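Local coordinates for YesW protein (Bacillus subtilis, PDB 2ZUX) that cleaves the rhamnogalacturonan backbone of plant cell-wall pectin by endo-type elimination, releasing oligosaccharides, and needs calcium or manganese for activity, at residues P90-P95 against L525-T530; L12-T17 against A84-Q89; W308-S313 against G344-D349; D266-G271 against M284-Y289. All blocks are in the same frame, centred on the assembly; numbering follows the deposited sequence.

Contact 1 (P90-P95 against L525-T530)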
loop_
_atom_site.group_PDB
_atom_site.type_symbol
_atom_site.label_atom_id
_atom_site.label_comp_id
_atom_site.label_asym_id
_atom_site.label_seq_id
_atom_site.Cartn_x
_atom_site.Cartn_y
_atom_site.Cartn_z
ATOM N N PRO A 90 -15.312 0.221 -18.528
ATOM C CA PRO A 90 -15.174 0.923 -17.230
ATOM C C PRO A 90 -13.825 0.696 -16.525
ATOM O O PRO A 90 -13.525 1.347 -15.517
ATOM C CB PRO A 90 -16.323 0.353 -16.389
ATOM C CG PRO A 90 -17.258 -0.301 -17.373
ATOM C CD PRO A 90 -16.395 -0.779 -18.495
ATOM N N TYR A 91 -13.035 -0.223 -17.059
ATOM C CA TYR A 91 -11.698 -0.508 -16.567
ATOM C C TYR A 91 -10.715 -0.482 -17.724
ATOM O O TYR A 91 -11.101 -0.665 -18.886
ATOM C CB TYR A 91 -11.650 -1.884 -15.895
ATOM C CG TYR A 91 -12.164 -3.012 -16.765
ATOM C CD1 TYR A 91 -11.329 -3.661 -17.673
ATOM C CD2 TYR A 91 -13.487 -3.428 -16.675
ATOM C CE1 TYR A 91 -11.806 -4.693 -18.480
ATOM C CE2 TYR A 91 -13.973 -4.457 -17.472
ATOM C CZ TYR A 91 -13.122 -5.083 -18.364
ATOM O OH TYR A 91 -13.601 -6.107 -19.154
ATOM N N HIS A 92 -9.445 -0.287 -17.397
ATOM C CA HIS A 92 -8.374 -0.375 -18.362
ATOM C C HIS A 92 -7.614 -1.676 -18.121
ATOM O O HIS A 92 -7.200 -1.956 -16.994
ATOM C CB HIS A 92 -7.430 0.808 -18.198
ATOM C CG HIS A 92 -6.268 0.766 -19.126
ATOM N ND1 HIS A 92 -4.998 0.404 -18.730
ATOM C CD2 HIS A 92 -6.199 0.996 -20.456
ATOM C CE1 HIS A 92 -4.193 0.440 -19.777
ATOM N NE2 HIS A 92 -4.897 0.792 -20.837
ATOM N N SER A 93 -7.417 -2.466 -19.174
ATOM C CA SER A 93 -6.709 -3.739 -19.067
ATOM C C SER A 93 -5.230 -3.616 -19.378
ATOM O O SER A 93 -4.842 -3.053 -20.399
ATOM C CB SER A 93 -7.329 -4.790 -19.994
ATOM O OG SER A 93 -8.642 -5.099 -19.578
ATOM N N VAL A 94 -4.409 -4.147 -18.477
ATOM C CA VAL A 94 -2.980 -4.280 -18.701
ATOM C C VAL A 94 -2.715 -5.763 -18.939
ATOM O O VAL A 94 -2.784 -6.556 -18.004
ATOM C CB VAL A 94 -2.166 -3.783 -17.475
ATOM C CG1 VAL A 94 -0.667 -3.853 -17.758
ATOM C CG2 VAL A 94 -2.567 -2.354 -17.091
ATOM N N PRO A 95 -2.448 -6.158 -20.203
ATOM C CA PRO A 95 -2.177 -7.572 -20.457
ATOM C C PRO A 95 -0.903 -8.008 -19.743
ATOM O O PRO A 95 0.056 -7.239 -19.659
ATOM C CB PRO A 95 -1.980 -7.631 -21.976
ATOM C CG PRO A 95 -1.604 -6.243 -22.370
ATOM C CD PRO A 95 -2.361 -5.349 -21.433
ATOM N N LEU A 525 -4.343 -7.463 -15.732
ATOM C CA LEU A 525 -4.821 -6.659 -14.606
ATOM C C LEU A 525 -5.835 -5.658 -15.137
ATOM O O LEU A 525 -5.656 -5.123 -16.233
ATOM C CB LEU A 525 -3.674 -5.904 -13.934
ATOM C CG LEU A 525 -2.523 -6.718 -13.338
ATOM C CD1 LEU A 525 -1.455 -5.783 -12.813
ATOM C CD2 LEU A 525 -3.014 -7.653 -12.238
ATOM N N ARG A 526 -6.892 -5.414 -14.373
ATOM C CA ARG A 526 -7.884 -4.413 -14.731
ATOM C C ARG A 526 -7.811 -3.262 -13.752
ATOM O O ARG A 526 -7.855 -3.480 -12.540
ATOM C CB ARG A 526 -9.287 -5.006 -14.684
ATOM C CG ARG A 526 -9.564 -6.095 -15.704
ATOM C CD ARG A 526 -10.997 -6.524 -15.569
ATOM N NE ARG A 526 -11.368 -7.581 -16.501
ATOM C CZ ARG A 526 -12.549 -8.187 -16.481
ATOM N NH1 ARG A 526 -13.460 -7.833 -15.586
ATOM N NH2 ARG A 526 -12.812 -9.147 -17.357
ATOM N N ILE A 527 -7.696 -2.045 -14.280
ATOM C CA ILE A 527 -7.686 -0.854 -13.444
ATOM C C ILE A 527 -9.053 -0.190 -13.542
ATOM O O ILE A 527 -9.426 0.298 -14.610
ATOM C CB ILE A 527 -6.611 0.154 -13.891
ATOM C CG1 ILE A 527 -5.242 -0.530 -14.044
ATOM C CG2 ILE A 527 -6.553 1.328 -12.902
ATOM C CD1 ILE A 527 -4.144 0.391 -14.575
ATOM N N TYR A 528 -9.798 -0.194 -12.439
ATOM C CA TYR A 528 -11.102 0.459 -12.364
ATOM C C TYR A 528 -10.921 1.855 -11.786
ATOM O O TYR A 528 -10.254 2.024 -10.767
ATOM C CB TYR A 528 -12.042 -0.340 -11.462
ATOM C CG TYR A 528 -12.522 -1.648 -12.058
ATOM C CD1 TYR A 528 -13.820 -1.771 -12.562
ATOM C CD2 TYR A 528 -11.687 -2.762 -12.117
ATOM C CE1 TYR A 528 -14.263 -2.978 -13.111
ATOM C CE2 TYR A 528 -12.124 -3.967 -12.663
ATOM C CZ TYR A 528 -13.406 -4.060 -13.155
ATOM O OH TYR A 528 -13.824 -5.263 -13.694
ATOM N N THR A 529 -11.497 2.852 -12.448
ATOM C CA THR A 529 -11.530 4.221 -11.949
ATOM C C THR A 529 -12.987 4.639 -11.861
ATOM O O THR A 529 -13.798 4.255 -12.702
ATOM C CB THR A 529 -10.696 5.192 -12.832
ATOM O OG1 THR A 529 -10.475 6.423 -12.128
ATOM C CG2 THR A 529 -11.376 5.491 -14.174
ATOM N N THR A 530 -13.339 5.403 -10.839
ATOM C CA THR A 530 -14.728 5.790 -10.664
ATOM C C THR A 530 -15.210 6.759 -11.748
ATOM O O THR A 530 -14.444 7.593 -12.244
ATOM C CB THR A 530 -14.990 6.370 -9.257
ATOM O OG1 THR A 530 -16.402 6.404 -9.033
ATOM C CG2 THR A 530 -14.415 7.775 -9.100
HETATM O O HOH W 1 -15.408 2.592 -14.047
HETATM O O HOH W 2 -9.430 -7.684 -18.838
#

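Contact 2 (L12-T17 against A84-Q89)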
loop_
_atom_site.group_PDB
_atom_site.type_symbol
_atom_site.label_atom_id
_atom_site.label_comp_id
_atom_site.label_asym_id
_atom_site.label_seq_id
_atom_site.Cartn_x
_atom_site.Cartn_y
_atom_site.Cartn_z
ATOM N N LEU A 12 -4.651 12.564 -16.347
ATOM C CA LEU A 12 -5.914 12.709 -17.057
ATOM C C LEU A 12 -6.447 11.353 -17.523
ATOM O O LEU A 12 -5.701 10.554 -18.091
ATOM C CB LEU A 12 -5.755 13.677 -18.242
ATOM C CG LEU A 12 -7.015 14.030 -19.027
ATOM C CD1 LEU A 12 -8.011 14.768 -18.154
ATOM C CD2 LEU A 12 -6.636 14.881 -20.231
ATOM N N VAL A 13 -7.726 11.106 -17.259
ATOM C CA VAL A 13 -8.399 9.881 -17.683
ATOM C C VAL A 13 -9.785 10.237 -18.228
ATOM O O VAL A 13 -10.424 11.177 -17.746
ATOM C CB VAL A 13 -8.476 8.837 -16.516
ATOM C CG1 VAL A 13 -9.486 9.246 -15.452
ATOM C CG2 VAL A 13 -8.797 7.448 -17.042
ATOM N N ALA A 14 -10.222 9.507 -19.253
ATOM C CA ALA A 14 -11.525 9.711 -19.871
ATOM C C ALA A 14 -12.172 8.356 -20.069
ATOM O O ALA A 14 -11.548 7.435 -20.605
ATOM C CB ALA A 14 -11.389 10.439 -21.204
ATOM N N VAL A 15 -13.410 8.229 -19.605
ATOM C CA VAL A 15 -14.083 6.940 -19.567
ATOM C C VAL A 15 -15.480 7.082 -20.147
ATOM O O VAL A 15 -16.242 7.967 -19.747
ATOM C CB VAL A 15 -14.179 6.383 -18.119
ATOM C CG1 VAL A 15 -14.818 4.992 -18.106
ATOM C CG2 VAL A 15 -12.807 6.340 -17.440
ATOM N N LYS A 16 -15.806 6.212 -21.095
ATOM C CA LYS A 16 -17.127 6.193 -21.701
ATOM C C LYS A 16 -18.174 5.716 -20.695
ATOM O O LYS A 16 -17.978 4.707 -20.008
ATOM C CB LYS A 16 -17.114 5.288 -22.935
ATOM C CG LYS A 16 -18.345 5.369 -23.821
ATOM C CD LYS A 16 -18.263 4.322 -24.935
ATOM C CE LYS A 16 -18.640 2.928 -24.430
ATOM N NZ LYS A 16 -17.963 1.814 -25.159
ATOM N N THR A 17 -19.271 6.466 -20.604
ATOM C CA THR A 17 -20.438 6.084 -19.809
ATOM C C THR A 17 -21.680 6.344 -20.654
ATOM O O THR A 17 -21.600 7.010 -21.689
ATOM C CB THR A 17 -20.559 6.905 -18.500
ATOM O OG1 THR A 17 -20.988 8.239 -18.807
ATOM C CG2 THR A 17 -19.230 6.954 -17.737
ATOM N N ALA A 84 -5.334 12.315 -23.401
ATOM C CA ALA A 84 -6.011 11.112 -22.928
ATOM C C ALA A 84 -7.034 10.617 -23.938
ATOM O O ALA A 84 -7.874 11.381 -24.410
ATOM C CB ALA A 84 -6.685 11.367 -21.575
ATOM N N SER A 85 -6.963 9.333 -24.269
ATOM C CA SER A 85 -7.994 8.716 -25.094
ATOM C C SER A 85 -9.096 8.156 -24.195
ATOM O O SER A 85 -8.932 8.087 -22.973
ATOM C CB SER A 85 -7.397 7.626 -25.990
ATOM O OG SER A 85 -6.731 6.645 -25.221
ATOM N N VAL A 86 -10.218 7.772 -24.794
ATOM C CA VAL A 86 -11.393 7.328 -24.043
ATOM C C VAL A 86 -11.363 5.825 -23.796
ATOM O O VAL A 86 -11.228 5.032 -24.740
ATOM C CB VAL A 86 -12.712 7.699 -24.778
ATOM C CG1 VAL A 86 -13.924 7.112 -24.073
ATOM C CG2 VAL A 86 -12.858 9.213 -24.903
ATOM N N TRP A 87 -11.496 5.432 -22.531
ATOM C CA TRP A 87 -11.626 4.022 -22.181
ATOM C C TRP A 87 -12.969 3.503 -22.659
ATOM O O TRP A 87 -14.020 3.997 -22.245
ATOM C CB TRP A 87 -11.581 3.837 -20.671
ATOM C CG TRP A 87 -10.299 4.150 -19.977
ATOM C CD1 TRP A 87 -9.218 4.836 -20.463
ATOM C CD2 TRP A 87 -9.988 3.807 -18.628
ATOM N NE1 TRP A 87 -8.246 4.931 -19.486
ATOM C CE2 TRP A 87 -8.696 4.299 -18.355
ATOM C CE3 TRP A 87 -10.681 3.121 -17.626
ATOM C CZ2 TRP A 87 -8.083 4.129 -17.107
ATOM C CZ3 TRP A 87 -10.072 2.950 -16.390
ATOM C CH2 TRP A 87 -8.788 3.455 -16.142
ATOM N N ALA A 88 -12.927 2.479 -23.501
ATOM C CA ALA A 88 -14.144 1.896 -24.045
ATOM C C ALA A 88 -14.841 0.948 -23.067
ATOM O O ALA A 88 -15.985 0.547 -23.297
ATOM C CB ALA A 88 -13.846 1.189 -25.353
ATOM N N GLN A 89 -14.148 0.601 -21.982
ATOM C CA GLN A 89 -14.709 -0.204 -20.895
ATOM C C GLN A 89 -14.531 0.567 -19.578
ATOM O O GLN A 89 -13.720 1.494 -19.519
ATOM C CB GLN A 89 -14.014 -1.563 -20.824
ATOM C CG GLN A 89 -14.221 -2.439 -22.068
ATOM C CD GLN A 89 -13.265 -3.604 -22.116
ATOM O OE1 GLN A 89 -12.052 -3.435 -21.961
ATOM N NE2 GLN A 89 -13.798 -4.796 -22.337
HETATM O O HOH W 3 -8.076 7.977 -20.536
HETATM O O HOH W 4 -16.395 2.705 -20.695
#

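Contact 3 (W308-S313 against G344-D349). With CA (calcium ion), chain K.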
loop_
_atom_site.group_PDB
_atom_site.type_symbol
_atom_site.label_atom_id
_atom_site.label_comp_id
_atom_site.label_asym_id
_atom_site.label_seq_id
_atom_site.Cartn_x
_atom_site.Cartn_y
_atom_site.Cartn_z
ATOM N N TRP A 308 20.474 2.596 11.270
ATOM C CA TRP A 308 20.284 2.146 12.645
ATOM C C TRP A 308 19.669 0.768 12.702
ATOM O O TRP A 308 19.164 0.268 11.695
ATOM C CB TRP A 308 19.454 3.146 13.467
ATOM C CG TRP A 308 18.113 3.623 12.925
ATOM C CD1 TRP A 308 17.824 4.888 12.506
ATOM C CD2 TRP A 308 16.867 2.887 12.841
ATOM N NE1 TRP A 308 16.504 4.992 12.154
ATOM C CE2 TRP A 308 15.893 3.783 12.345
ATOM C CE3 TRP A 308 16.484 1.568 13.134
ATOM C CZ2 TRP A 308 14.563 3.403 12.120
ATOM C CZ3 TRP A 308 15.151 1.192 12.905
ATOM C CH2 TRP A 308 14.214 2.108 12.405
ATOM N N THR A 309 19.721 0.180 13.894
ATOM C CA THR A 309 19.124 -1.109 14.207
ATOM C C THR A 309 18.375 -0.996 15.531
ATOM O O THR A 309 18.891 -0.412 16.482
ATOM C CB THR A 309 20.221 -2.183 14.366
ATOM O OG1 THR A 309 20.944 -2.309 13.141
ATOM C CG2 THR A 309 19.631 -3.549 14.724
ATOM N N LEU A 310 17.152 -1.522 15.584
ATOM C CA LEU A 310 16.476 -1.792 16.852
ATOM C C LEU A 310 16.399 -3.303 17.007
ATOM O O LEU A 310 15.921 -3.998 16.111
ATOM C CB LEU A 310 15.074 -1.184 16.895
ATOM C CG LEU A 310 14.335 -1.427 18.220
ATOM C CD1 LEU A 310 15.086 -0.840 19.415
ATOM C CD2 LEU A 310 12.947 -0.851 18.161
ATOM N N ASP A 311 16.878 -3.807 18.137
ATOM C CA ASP A 311 16.946 -5.235 18.386
ATOM C C ASP A 311 16.364 -5.509 19.770
ATOM O O ASP A 311 16.938 -5.088 20.776
ATOM C CB ASP A 311 18.411 -5.681 18.290
ATOM C CG ASP A 311 18.610 -7.177 18.494
ATOM O OD1 ASP A 311 17.687 -7.891 18.936
ATOM O OD2 ASP A 311 19.734 -7.640 18.207
ATOM N N SER A 312 15.219 -6.186 19.830
ATOM C CA SER A 312 14.556 -6.435 21.109
ATOM C C SER A 312 15.382 -7.308 22.057
ATOM O O SER A 312 15.136 -7.309 23.264
ATOM C CB SER A 312 13.181 -7.061 20.889
ATOM O OG SER A 312 13.290 -8.376 20.373
ATOM N N SER A 313 16.352 -8.044 21.512
ATOM C CA SER A 313 17.169 -8.965 22.309
ATOM C C SER A 313 18.299 -8.254 23.050
ATOM O O SER A 313 18.958 -8.859 23.896
ATOM C CB SER A 313 17.717 -10.103 21.441
ATOM O OG SER A 313 18.780 -9.668 20.614
ATOM N N GLY A 344 2.604 -2.555 14.934
ATOM C CA GLY A 344 1.590 -3.234 15.732
ATOM C C GLY A 344 1.350 -2.490 17.031
ATOM O O GLY A 344 0.925 -1.333 17.015
ATOM N N SER A 345 1.623 -3.159 18.151
ATOM C CA SER A 345 1.375 -2.597 19.479
ATOM C C SER A 345 2.521 -1.737 19.997
ATOM O O SER A 345 2.448 -1.199 21.105
ATOM C CB SER A 345 1.089 -3.729 20.464
ATOM O OG SER A 345 -0.123 -4.377 20.121
ATOM N N MET A 346 3.582 -1.613 19.210
ATOM C CA MET A 346 4.702 -0.763 19.609
ATOM C C MET A 346 4.994 0.293 18.547
ATOM O O MET A 346 4.444 0.248 17.438
ATOM C CB MET A 346 5.941 -1.612 19.908
ATOM C CG MET A 346 6.616 -2.144 18.670
ATOM S SD MET A 346 7.854 -3.372 19.070
ATOM C CE MET A 346 9.133 -3.008 17.859
ATOM N N ALA A 347 5.849 1.247 18.890
ATOM C CA ALA A 347 6.248 2.276 17.943
ATOM C C ALA A 347 7.732 2.515 18.081
ATOM O O ALA A 347 8.293 2.390 19.187
ATOM C CB ALA A 347 5.480 3.554 18.165
ATOM N N VAL A 348 8.360 2.849 16.955
ATOM C CA VAL A 348 9.795 3.072 16.867
ATOM C C VAL A 348 10.012 4.469 16.310
ATOM O O VAL A 348 9.382 4.857 15.327
ATOM C CB VAL A 348 10.458 2.012 15.956
ATOM C CG1 VAL A 348 11.973 2.233 15.840
ATOM C CG2 VAL A 348 10.158 0.613 16.473
ATOM N N ASP A 349 10.913 5.214 16.951
ATOM C CA ASP A 349 11.204 6.594 16.572
ATOM C C ASP A 349 12.040 6.660 15.300
ATOM O O ASP A 349 12.582 5.650 14.844
ATOM C CB ASP A 349 11.917 7.288 17.738
ATOM C CG ASP A 349 11.641 8.774 17.812
ATOM O OD1 ASP A 349 10.971 9.349 16.926
ATOM O OD2 ASP A 349 12.108 9.376 18.804
HETATM CA CA CA K . 10.590 11.542 16.161
#

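Contact 4 (D266-G271 against M284-Y289)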
loop_
_atom_site.group_PDB
_atom_site.type_symbol
_atom_site.label_atom_id
_atom_site.label_comp_id
_atom_site.label_asym_id
_atom_site.label_seq_id
_atom_site.Cartn_x
_atom_site.Cartn_y
_atom_site.Cartn_z
ATOM N N ASP A 266 11.218 -16.086 9.920
ATOM C CA ASP A 266 10.972 -15.617 8.566
ATOM C C ASP A 266 9.717 -14.759 8.471
ATOM O O ASP A 266 8.998 -14.786 7.469
ATOM C CB ASP A 266 10.916 -16.806 7.602
ATOM C CG ASP A 266 12.294 -17.346 7.246
ATOM O OD1 ASP A 266 13.311 -16.682 7.549
ATOM O OD2 ASP A 266 12.333 -18.455 6.662
ATOM N N ARG A 267 9.479 -13.965 9.513
ATOM C CA ARG A 267 8.346 -13.046 9.543
ATOM C C ARG A 267 8.835 -11.656 9.190
ATOM O O ARG A 267 9.365 -10.936 10.038
ATOM C CB ARG A 267 7.675 -13.071 10.919
ATOM C CG ARG A 267 7.019 -14.414 11.246
ATOM C CD ARG A 267 5.818 -14.663 10.355
ATOM N NE ARG A 267 5.115 -15.868 10.772
ATOM C CZ ARG A 267 3.831 -16.099 10.532
ATOM N NH1 ARG A 267 3.095 -15.203 9.893
ATOM N NH2 ARG A 267 3.273 -17.225 10.962
ATOM N N PHE A 268 8.675 -11.283 7.927
ATOM C CA PHE A 268 9.242 -10.032 7.420
ATOM C C PHE A 268 8.188 -8.966 7.198
ATOM O O PHE A 268 7.053 -9.268 6.806
ATOM C CB PHE A 268 9.970 -10.285 6.095
ATOM C CG PHE A 268 11.117 -11.243 6.212
ATOM C CD1 PHE A 268 12.349 -10.809 6.696
ATOM C CD2 PHE A 268 10.960 -12.580 5.875
ATOM C CE1 PHE A 268 13.426 -11.693 6.810
ATOM C CE2 PHE A 268 12.019 -13.472 5.984
ATOM C CZ PHE A 268 13.249 -13.032 6.468
ATOM N N LEU A 269 8.597 -7.717 7.419
ATOM C CA LEU A 269 7.855 -6.534 6.975
ATOM C C LEU A 269 8.860 -5.558 6.378
ATOM O O LEU A 269 10.074 -5.772 6.461
ATOM C CB LEU A 269 7.066 -5.888 8.123
ATOM C CG LEU A 269 6.080 -6.774 8.882
ATOM C CD1 LEU A 269 5.621 -6.066 10.155
ATOM C CD2 LEU A 269 4.905 -7.144 7.983
ATOM N N ALA A 270 8.364 -4.508 5.739
ATOM C CA ALA A 270 9.240 -3.506 5.151
ATOM C C ALA A 270 8.453 -2.237 4.965
ATOM O O ALA A 270 7.217 -2.248 4.966
ATOM C CB ALA A 270 9.816 -3.988 3.806
ATOM N N GLY A 271 9.166 -1.129 4.796
ATOM C CA GLY A 271 8.519 0.144 4.581
ATOM C C GLY A 271 9.442 1.194 4.013
ATOM O O GLY A 271 10.662 1.011 3.966
ATOM N N MET A 284 13.664 -2.447 6.773
ATOM C CA MET A 284 13.488 -3.900 6.695
ATOM C C MET A 284 13.344 -4.409 8.119
ATOM O O MET A 284 14.158 -4.065 8.990
ATOM C CB MET A 284 14.698 -4.577 6.043
ATOM C CG MET A 284 14.854 -4.296 4.563
ATOM S SD MET A 284 13.628 -5.220 3.559
ATOM C CE MET A 284 13.249 -3.929 2.402
ATOM N N THR A 285 12.318 -5.222 8.363
ATOM C CA THR A 285 12.103 -5.789 9.689
ATOM C C THR A 285 12.066 -7.309 9.661
ATOM O O THR A 285 11.816 -7.936 8.613
ATOM C CB THR A 285 10.814 -5.260 10.360
ATOM O OG1 THR A 285 9.674 -5.952 9.842
ATOM C CG2 THR A 285 10.630 -3.784 10.086
ATOM N N ARG A 286 12.299 -7.910 10.818
ATOM C CA ARG A 286 12.309 -9.363 10.931
ATOM C C ARG A 286 11.829 -9.719 12.313
ATOM O O ARG A 286 12.314 -9.164 13.303
ATOM C CB ARG A 286 13.719 -9.913 10.696
ATOM C CG ARG A 286 13.805 -11.433 10.575
ATOM C CD ARG A 286 15.185 -11.874 10.154
ATOM N NE ARG A 286 15.139 -13.207 9.562
ATOM C CZ ARG A 286 16.016 -13.670 8.676
ATOM N NH1 ARG A 286 17.055 -12.929 8.302
ATOM N NH2 ARG A 286 15.849 -14.890 8.170
ATOM N N GLY A 287 10.882 -10.643 12.376
ATOM C CA GLY A 287 10.303 -11.076 13.637
ATOM C C GLY A 287 9.163 -10.200 14.113
ATOM O O GLY A 287 9.112 -8.997 13.835
ATOM N N TYR A 288 8.250 -10.813 14.855
ATOM C CA TYR A 288 7.304 -10.057 15.662
ATOM C C TYR A 288 6.675 -10.821 16.806
ATOM O O TYR A 288 6.311 -10.212 17.804
ATOM C CB TYR A 288 6.234 -9.314 14.853
ATOM C CG TYR A 288 5.665 -9.992 13.637
ATOM C CD1 TYR A 288 4.731 -11.022 13.746
ATOM C CD2 TYR A 288 5.999 -9.534 12.362
ATOM C CE1 TYR A 288 4.187 -11.617 12.608
ATOM C CE2 TYR A 288 5.455 -10.111 11.224
ATOM C CZ TYR A 288 4.550 -11.149 11.356
ATOM O OH TYR A 288 4.016 -11.720 10.223
ATOM N N TYR A 289 6.570 -12.145 16.702
ATOM C CA TYR A 289 5.967 -12.910 17.797
ATOM C C TYR A 289 6.810 -12.898 19.064
ATOM O O TYR A 289 6.261 -12.930 20.173
ATOM C CB TYR A 289 5.735 -14.349 17.373
ATOM C CG TYR A 289 4.714 -14.504 16.281
ATOM C CD1 TYR A 289 3.357 -14.358 16.554
ATOM C CD2 TYR A 289 5.098 -14.802 14.970
ATOM C CE1 TYR A 289 2.403 -14.509 15.559
ATOM C CE2 TYR A 289 4.150 -14.958 13.971
ATOM C CZ TYR A 289 2.807 -14.814 14.271
ATOM O OH TYR A 289 1.878 -14.976 13.263
HETATM O O HOH W 5 9.027 -8.250 11.081
HETATM O O HOH W 6 5.182 -11.090 7.947
HETATM O O HOH W 7 12.280 -7.431 5.854
#

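Contact 1 (P90-P95 against L525-T530)
H92 and V94 exchange backbone hydrogen bonds with I527 and L525, two for each pair, and this register makes strands 91-95 and 525-528 antiparallel neighbours, with 155° between their local axes. The bonds are short: V94 N to L525 O spans 2.7 Å and L525 N to V94 O 2.9 Å. Y91 with Y528 and S93 with R526 form the alternating non-hydrogen-bonded pairs. Because the other strands of this sheet come from 491-519, the pairing is consistent with the "velcro" closure of beta-propellers, in which an N-terminal strand completes the last blade.

Aromatic contacts gather on the Y91 side. The guanidinium of R526 lies flat on the Y91 ring, planes 7° apart, with CD of R526 over the ring centre at 3.6 Å from its centroid and the Y91 hydroxyl against the guanidinium face. Y91 CG sits between backbone N and carbonyl carbon (chi1 54°), which turns the ring beneath the extended arginine. Y91 CB stands over the Y528 ring, 3.7 Å from its centroid.

Polar contacts use the guanidinium's rim: R526 NH1 donates in plane to Y528 OH (3.2 Å) and also to S489 O, while NE donates to a water shared with S93 OG. Were R526 replaced by alanine, one face of the Y91 ring would probably lose its cover, and S489 O and Y528 OH this donor.

On the other face of the sheet, V94 CG2 gives I527 CD1 an apolar touch at 4.0 Å. Within the R526-Y91-Y528 cluster, one cation serves two chemistries, its rim hydrogen-bonded while its face is given to a ring.

Contact 2 (L12-T17 against A84-Q89)
The backbones of A14-K16 and V86-A88 run side by side in parallel, the axes of strands 13-17 and 84-87 inclined by 28° and 4.3 Å apart at closest approach, with V15 opposite W87. W87 is bonded through both its backbone polar atoms, as one residue of a parallel pair usually is: its N donates almost straight to A14 O (2.8 Å, 176°), and its O receives K16 N at 3.1 Å.

The indole of W87 meets two valines. V13 CG2 and V15 CG2 stand above the same side of its plane, both displaced toward the rim. V13 CG2 presses close, 3.4 Å from W87 CZ2, and V15 CG2 lies 3.9 Å from W87 CE3. W87 CG is anti to the carbonyl carbon (chi1 -66°), which carries the ring back along the chain to both valines.

Strand 13-17 is thereby set between strand 76-87 and its antiparallel neighbour 20-24 in the mixed sheet of the N-terminal domain. A parallel pairing of first and last strands of this kind recalls immunoglobulin-like folds, consistent with the domain's E-set kinship. T529 of the propeller packs on both V15 and W87.

At the start of the pair, the CB of A84 touches L12 CG (3.7 Å). Farther on, V86 CG1 lies against K16 CB at 3.8 Å. The K16 chain bends at chi3, bringing NZ within 3.0 Å of A88 O, to which it donates. One water accepts from A14 N and donates to S85 O; a second donates to the carbonyl oxygens of K16 and W87.

Contact 3 (W308-S313 against G344-D349)
The indole of W308 is approached obliquely at its six-membered ring: V348 CG1 lies 4.1 Å from W308 CH2, and D349 O is 4.0 Å from W308 CZ2. At the five-membered ring, NE1 donates to H350 O. The carboxylate of D349 is the other flat group. It binds calcium through OD1 at 2.4 Å, in a site completed by D334, D336, E340 and H350.

With chi1 at -179° and chi2 at 60°, L310 points one methyl at V348, and the two side chains meet tip to tip, L310 CD2 to V348 CG2 at 3.6 Å. The methyl of M346 is a looser neighbour, its CE 4.4 Å from L310 CD2.

Strands 308-311 and 346-348 belong to different four-stranded sheets, consecutive blades of the propeller. Their local axes stay 10.6 Å apart, and no hydrogen bond joins the two segments.

The two blades therefore meet here mainly through apolar side chains, with the D349 carbonyl beside the indole. Directional bonding comes from next to the contact, where the backbone O of H350, whose side chain binds calcium, accepts from W308 NE1 and is likely to limit the indole's rotation.

Contact 4 (D266-G271 against M284-Y289)
L269 and T285 pair in a beta hairpin, strands 268-273 and 281-286, that forms half of a four-stranded propeller blade; R267 lies in the loop just before the first strand, and G287 to Y289 lead out of the second. T285 N donates to L269 O (3.0 Å), while the return bond from L269 N to T285 O is weak. G287, whose positive phi of 85° suits glycine, donates from N to R267 O.

The R267 side chain runs past two tyrosines, over the face of one and to the edge of the other. Its CB lies over the Y288 ring, 3.9 Å from the centroid; CG nears Y289 CE2; CD touches Y288 OH at 3.5 Å. The chain bends at chi2 (-68°), and NE arrives at the edge of the Y289 ring, in its plane and 3.5 Å from CE2, while donating to N263 OD1. The guanidinium ends with the Y289 hydroxyl over one face, the two planes 77° apart. Y288 OH is hydrogen-bonded to H326, a calcium ligand, which makes Y288 a second-shell residue of that site.

On the sheet face of F268 and A270, R286 extends beside F268, whose CZ lies over one guanidinium face. Its NH2 forms a salt bridge to D266 OD1 (3.2 Å); NE donates to V265 O, and NH1 reaches E229 and P249 O. A leucine here is likely to leave the carboxylates of D266 and E229 without this shared positive mate.

One water bridges the two segments: it donates to R267 O and G287 O, both at 2.9 Å, and accepts from T285 OG1 at 2.7 Å.

In the fold
Contact 2 comes first along the chain, within the N-terminal beta-sheet domain, and leads directly into contact 1, where strand 91-95 joins what is probably the last propeller blade. Their centres are about 11 Å apart and they touch: W87 CZ3 lies 3.3 Å from I527 O, so the domain junction and the probable ring closure share one interface. Contacts 4 and 3, in that order, fall within the long span between the two strands of contact 1. They too are about 11 Å apart, between centres, and both draw on the sheet 268-311, contact 4 within that blade and contact 3 between it and the next. Contacts 1 and 3 lie about 39 Å apart, centre to centre, on opposite sides of the chain's centre.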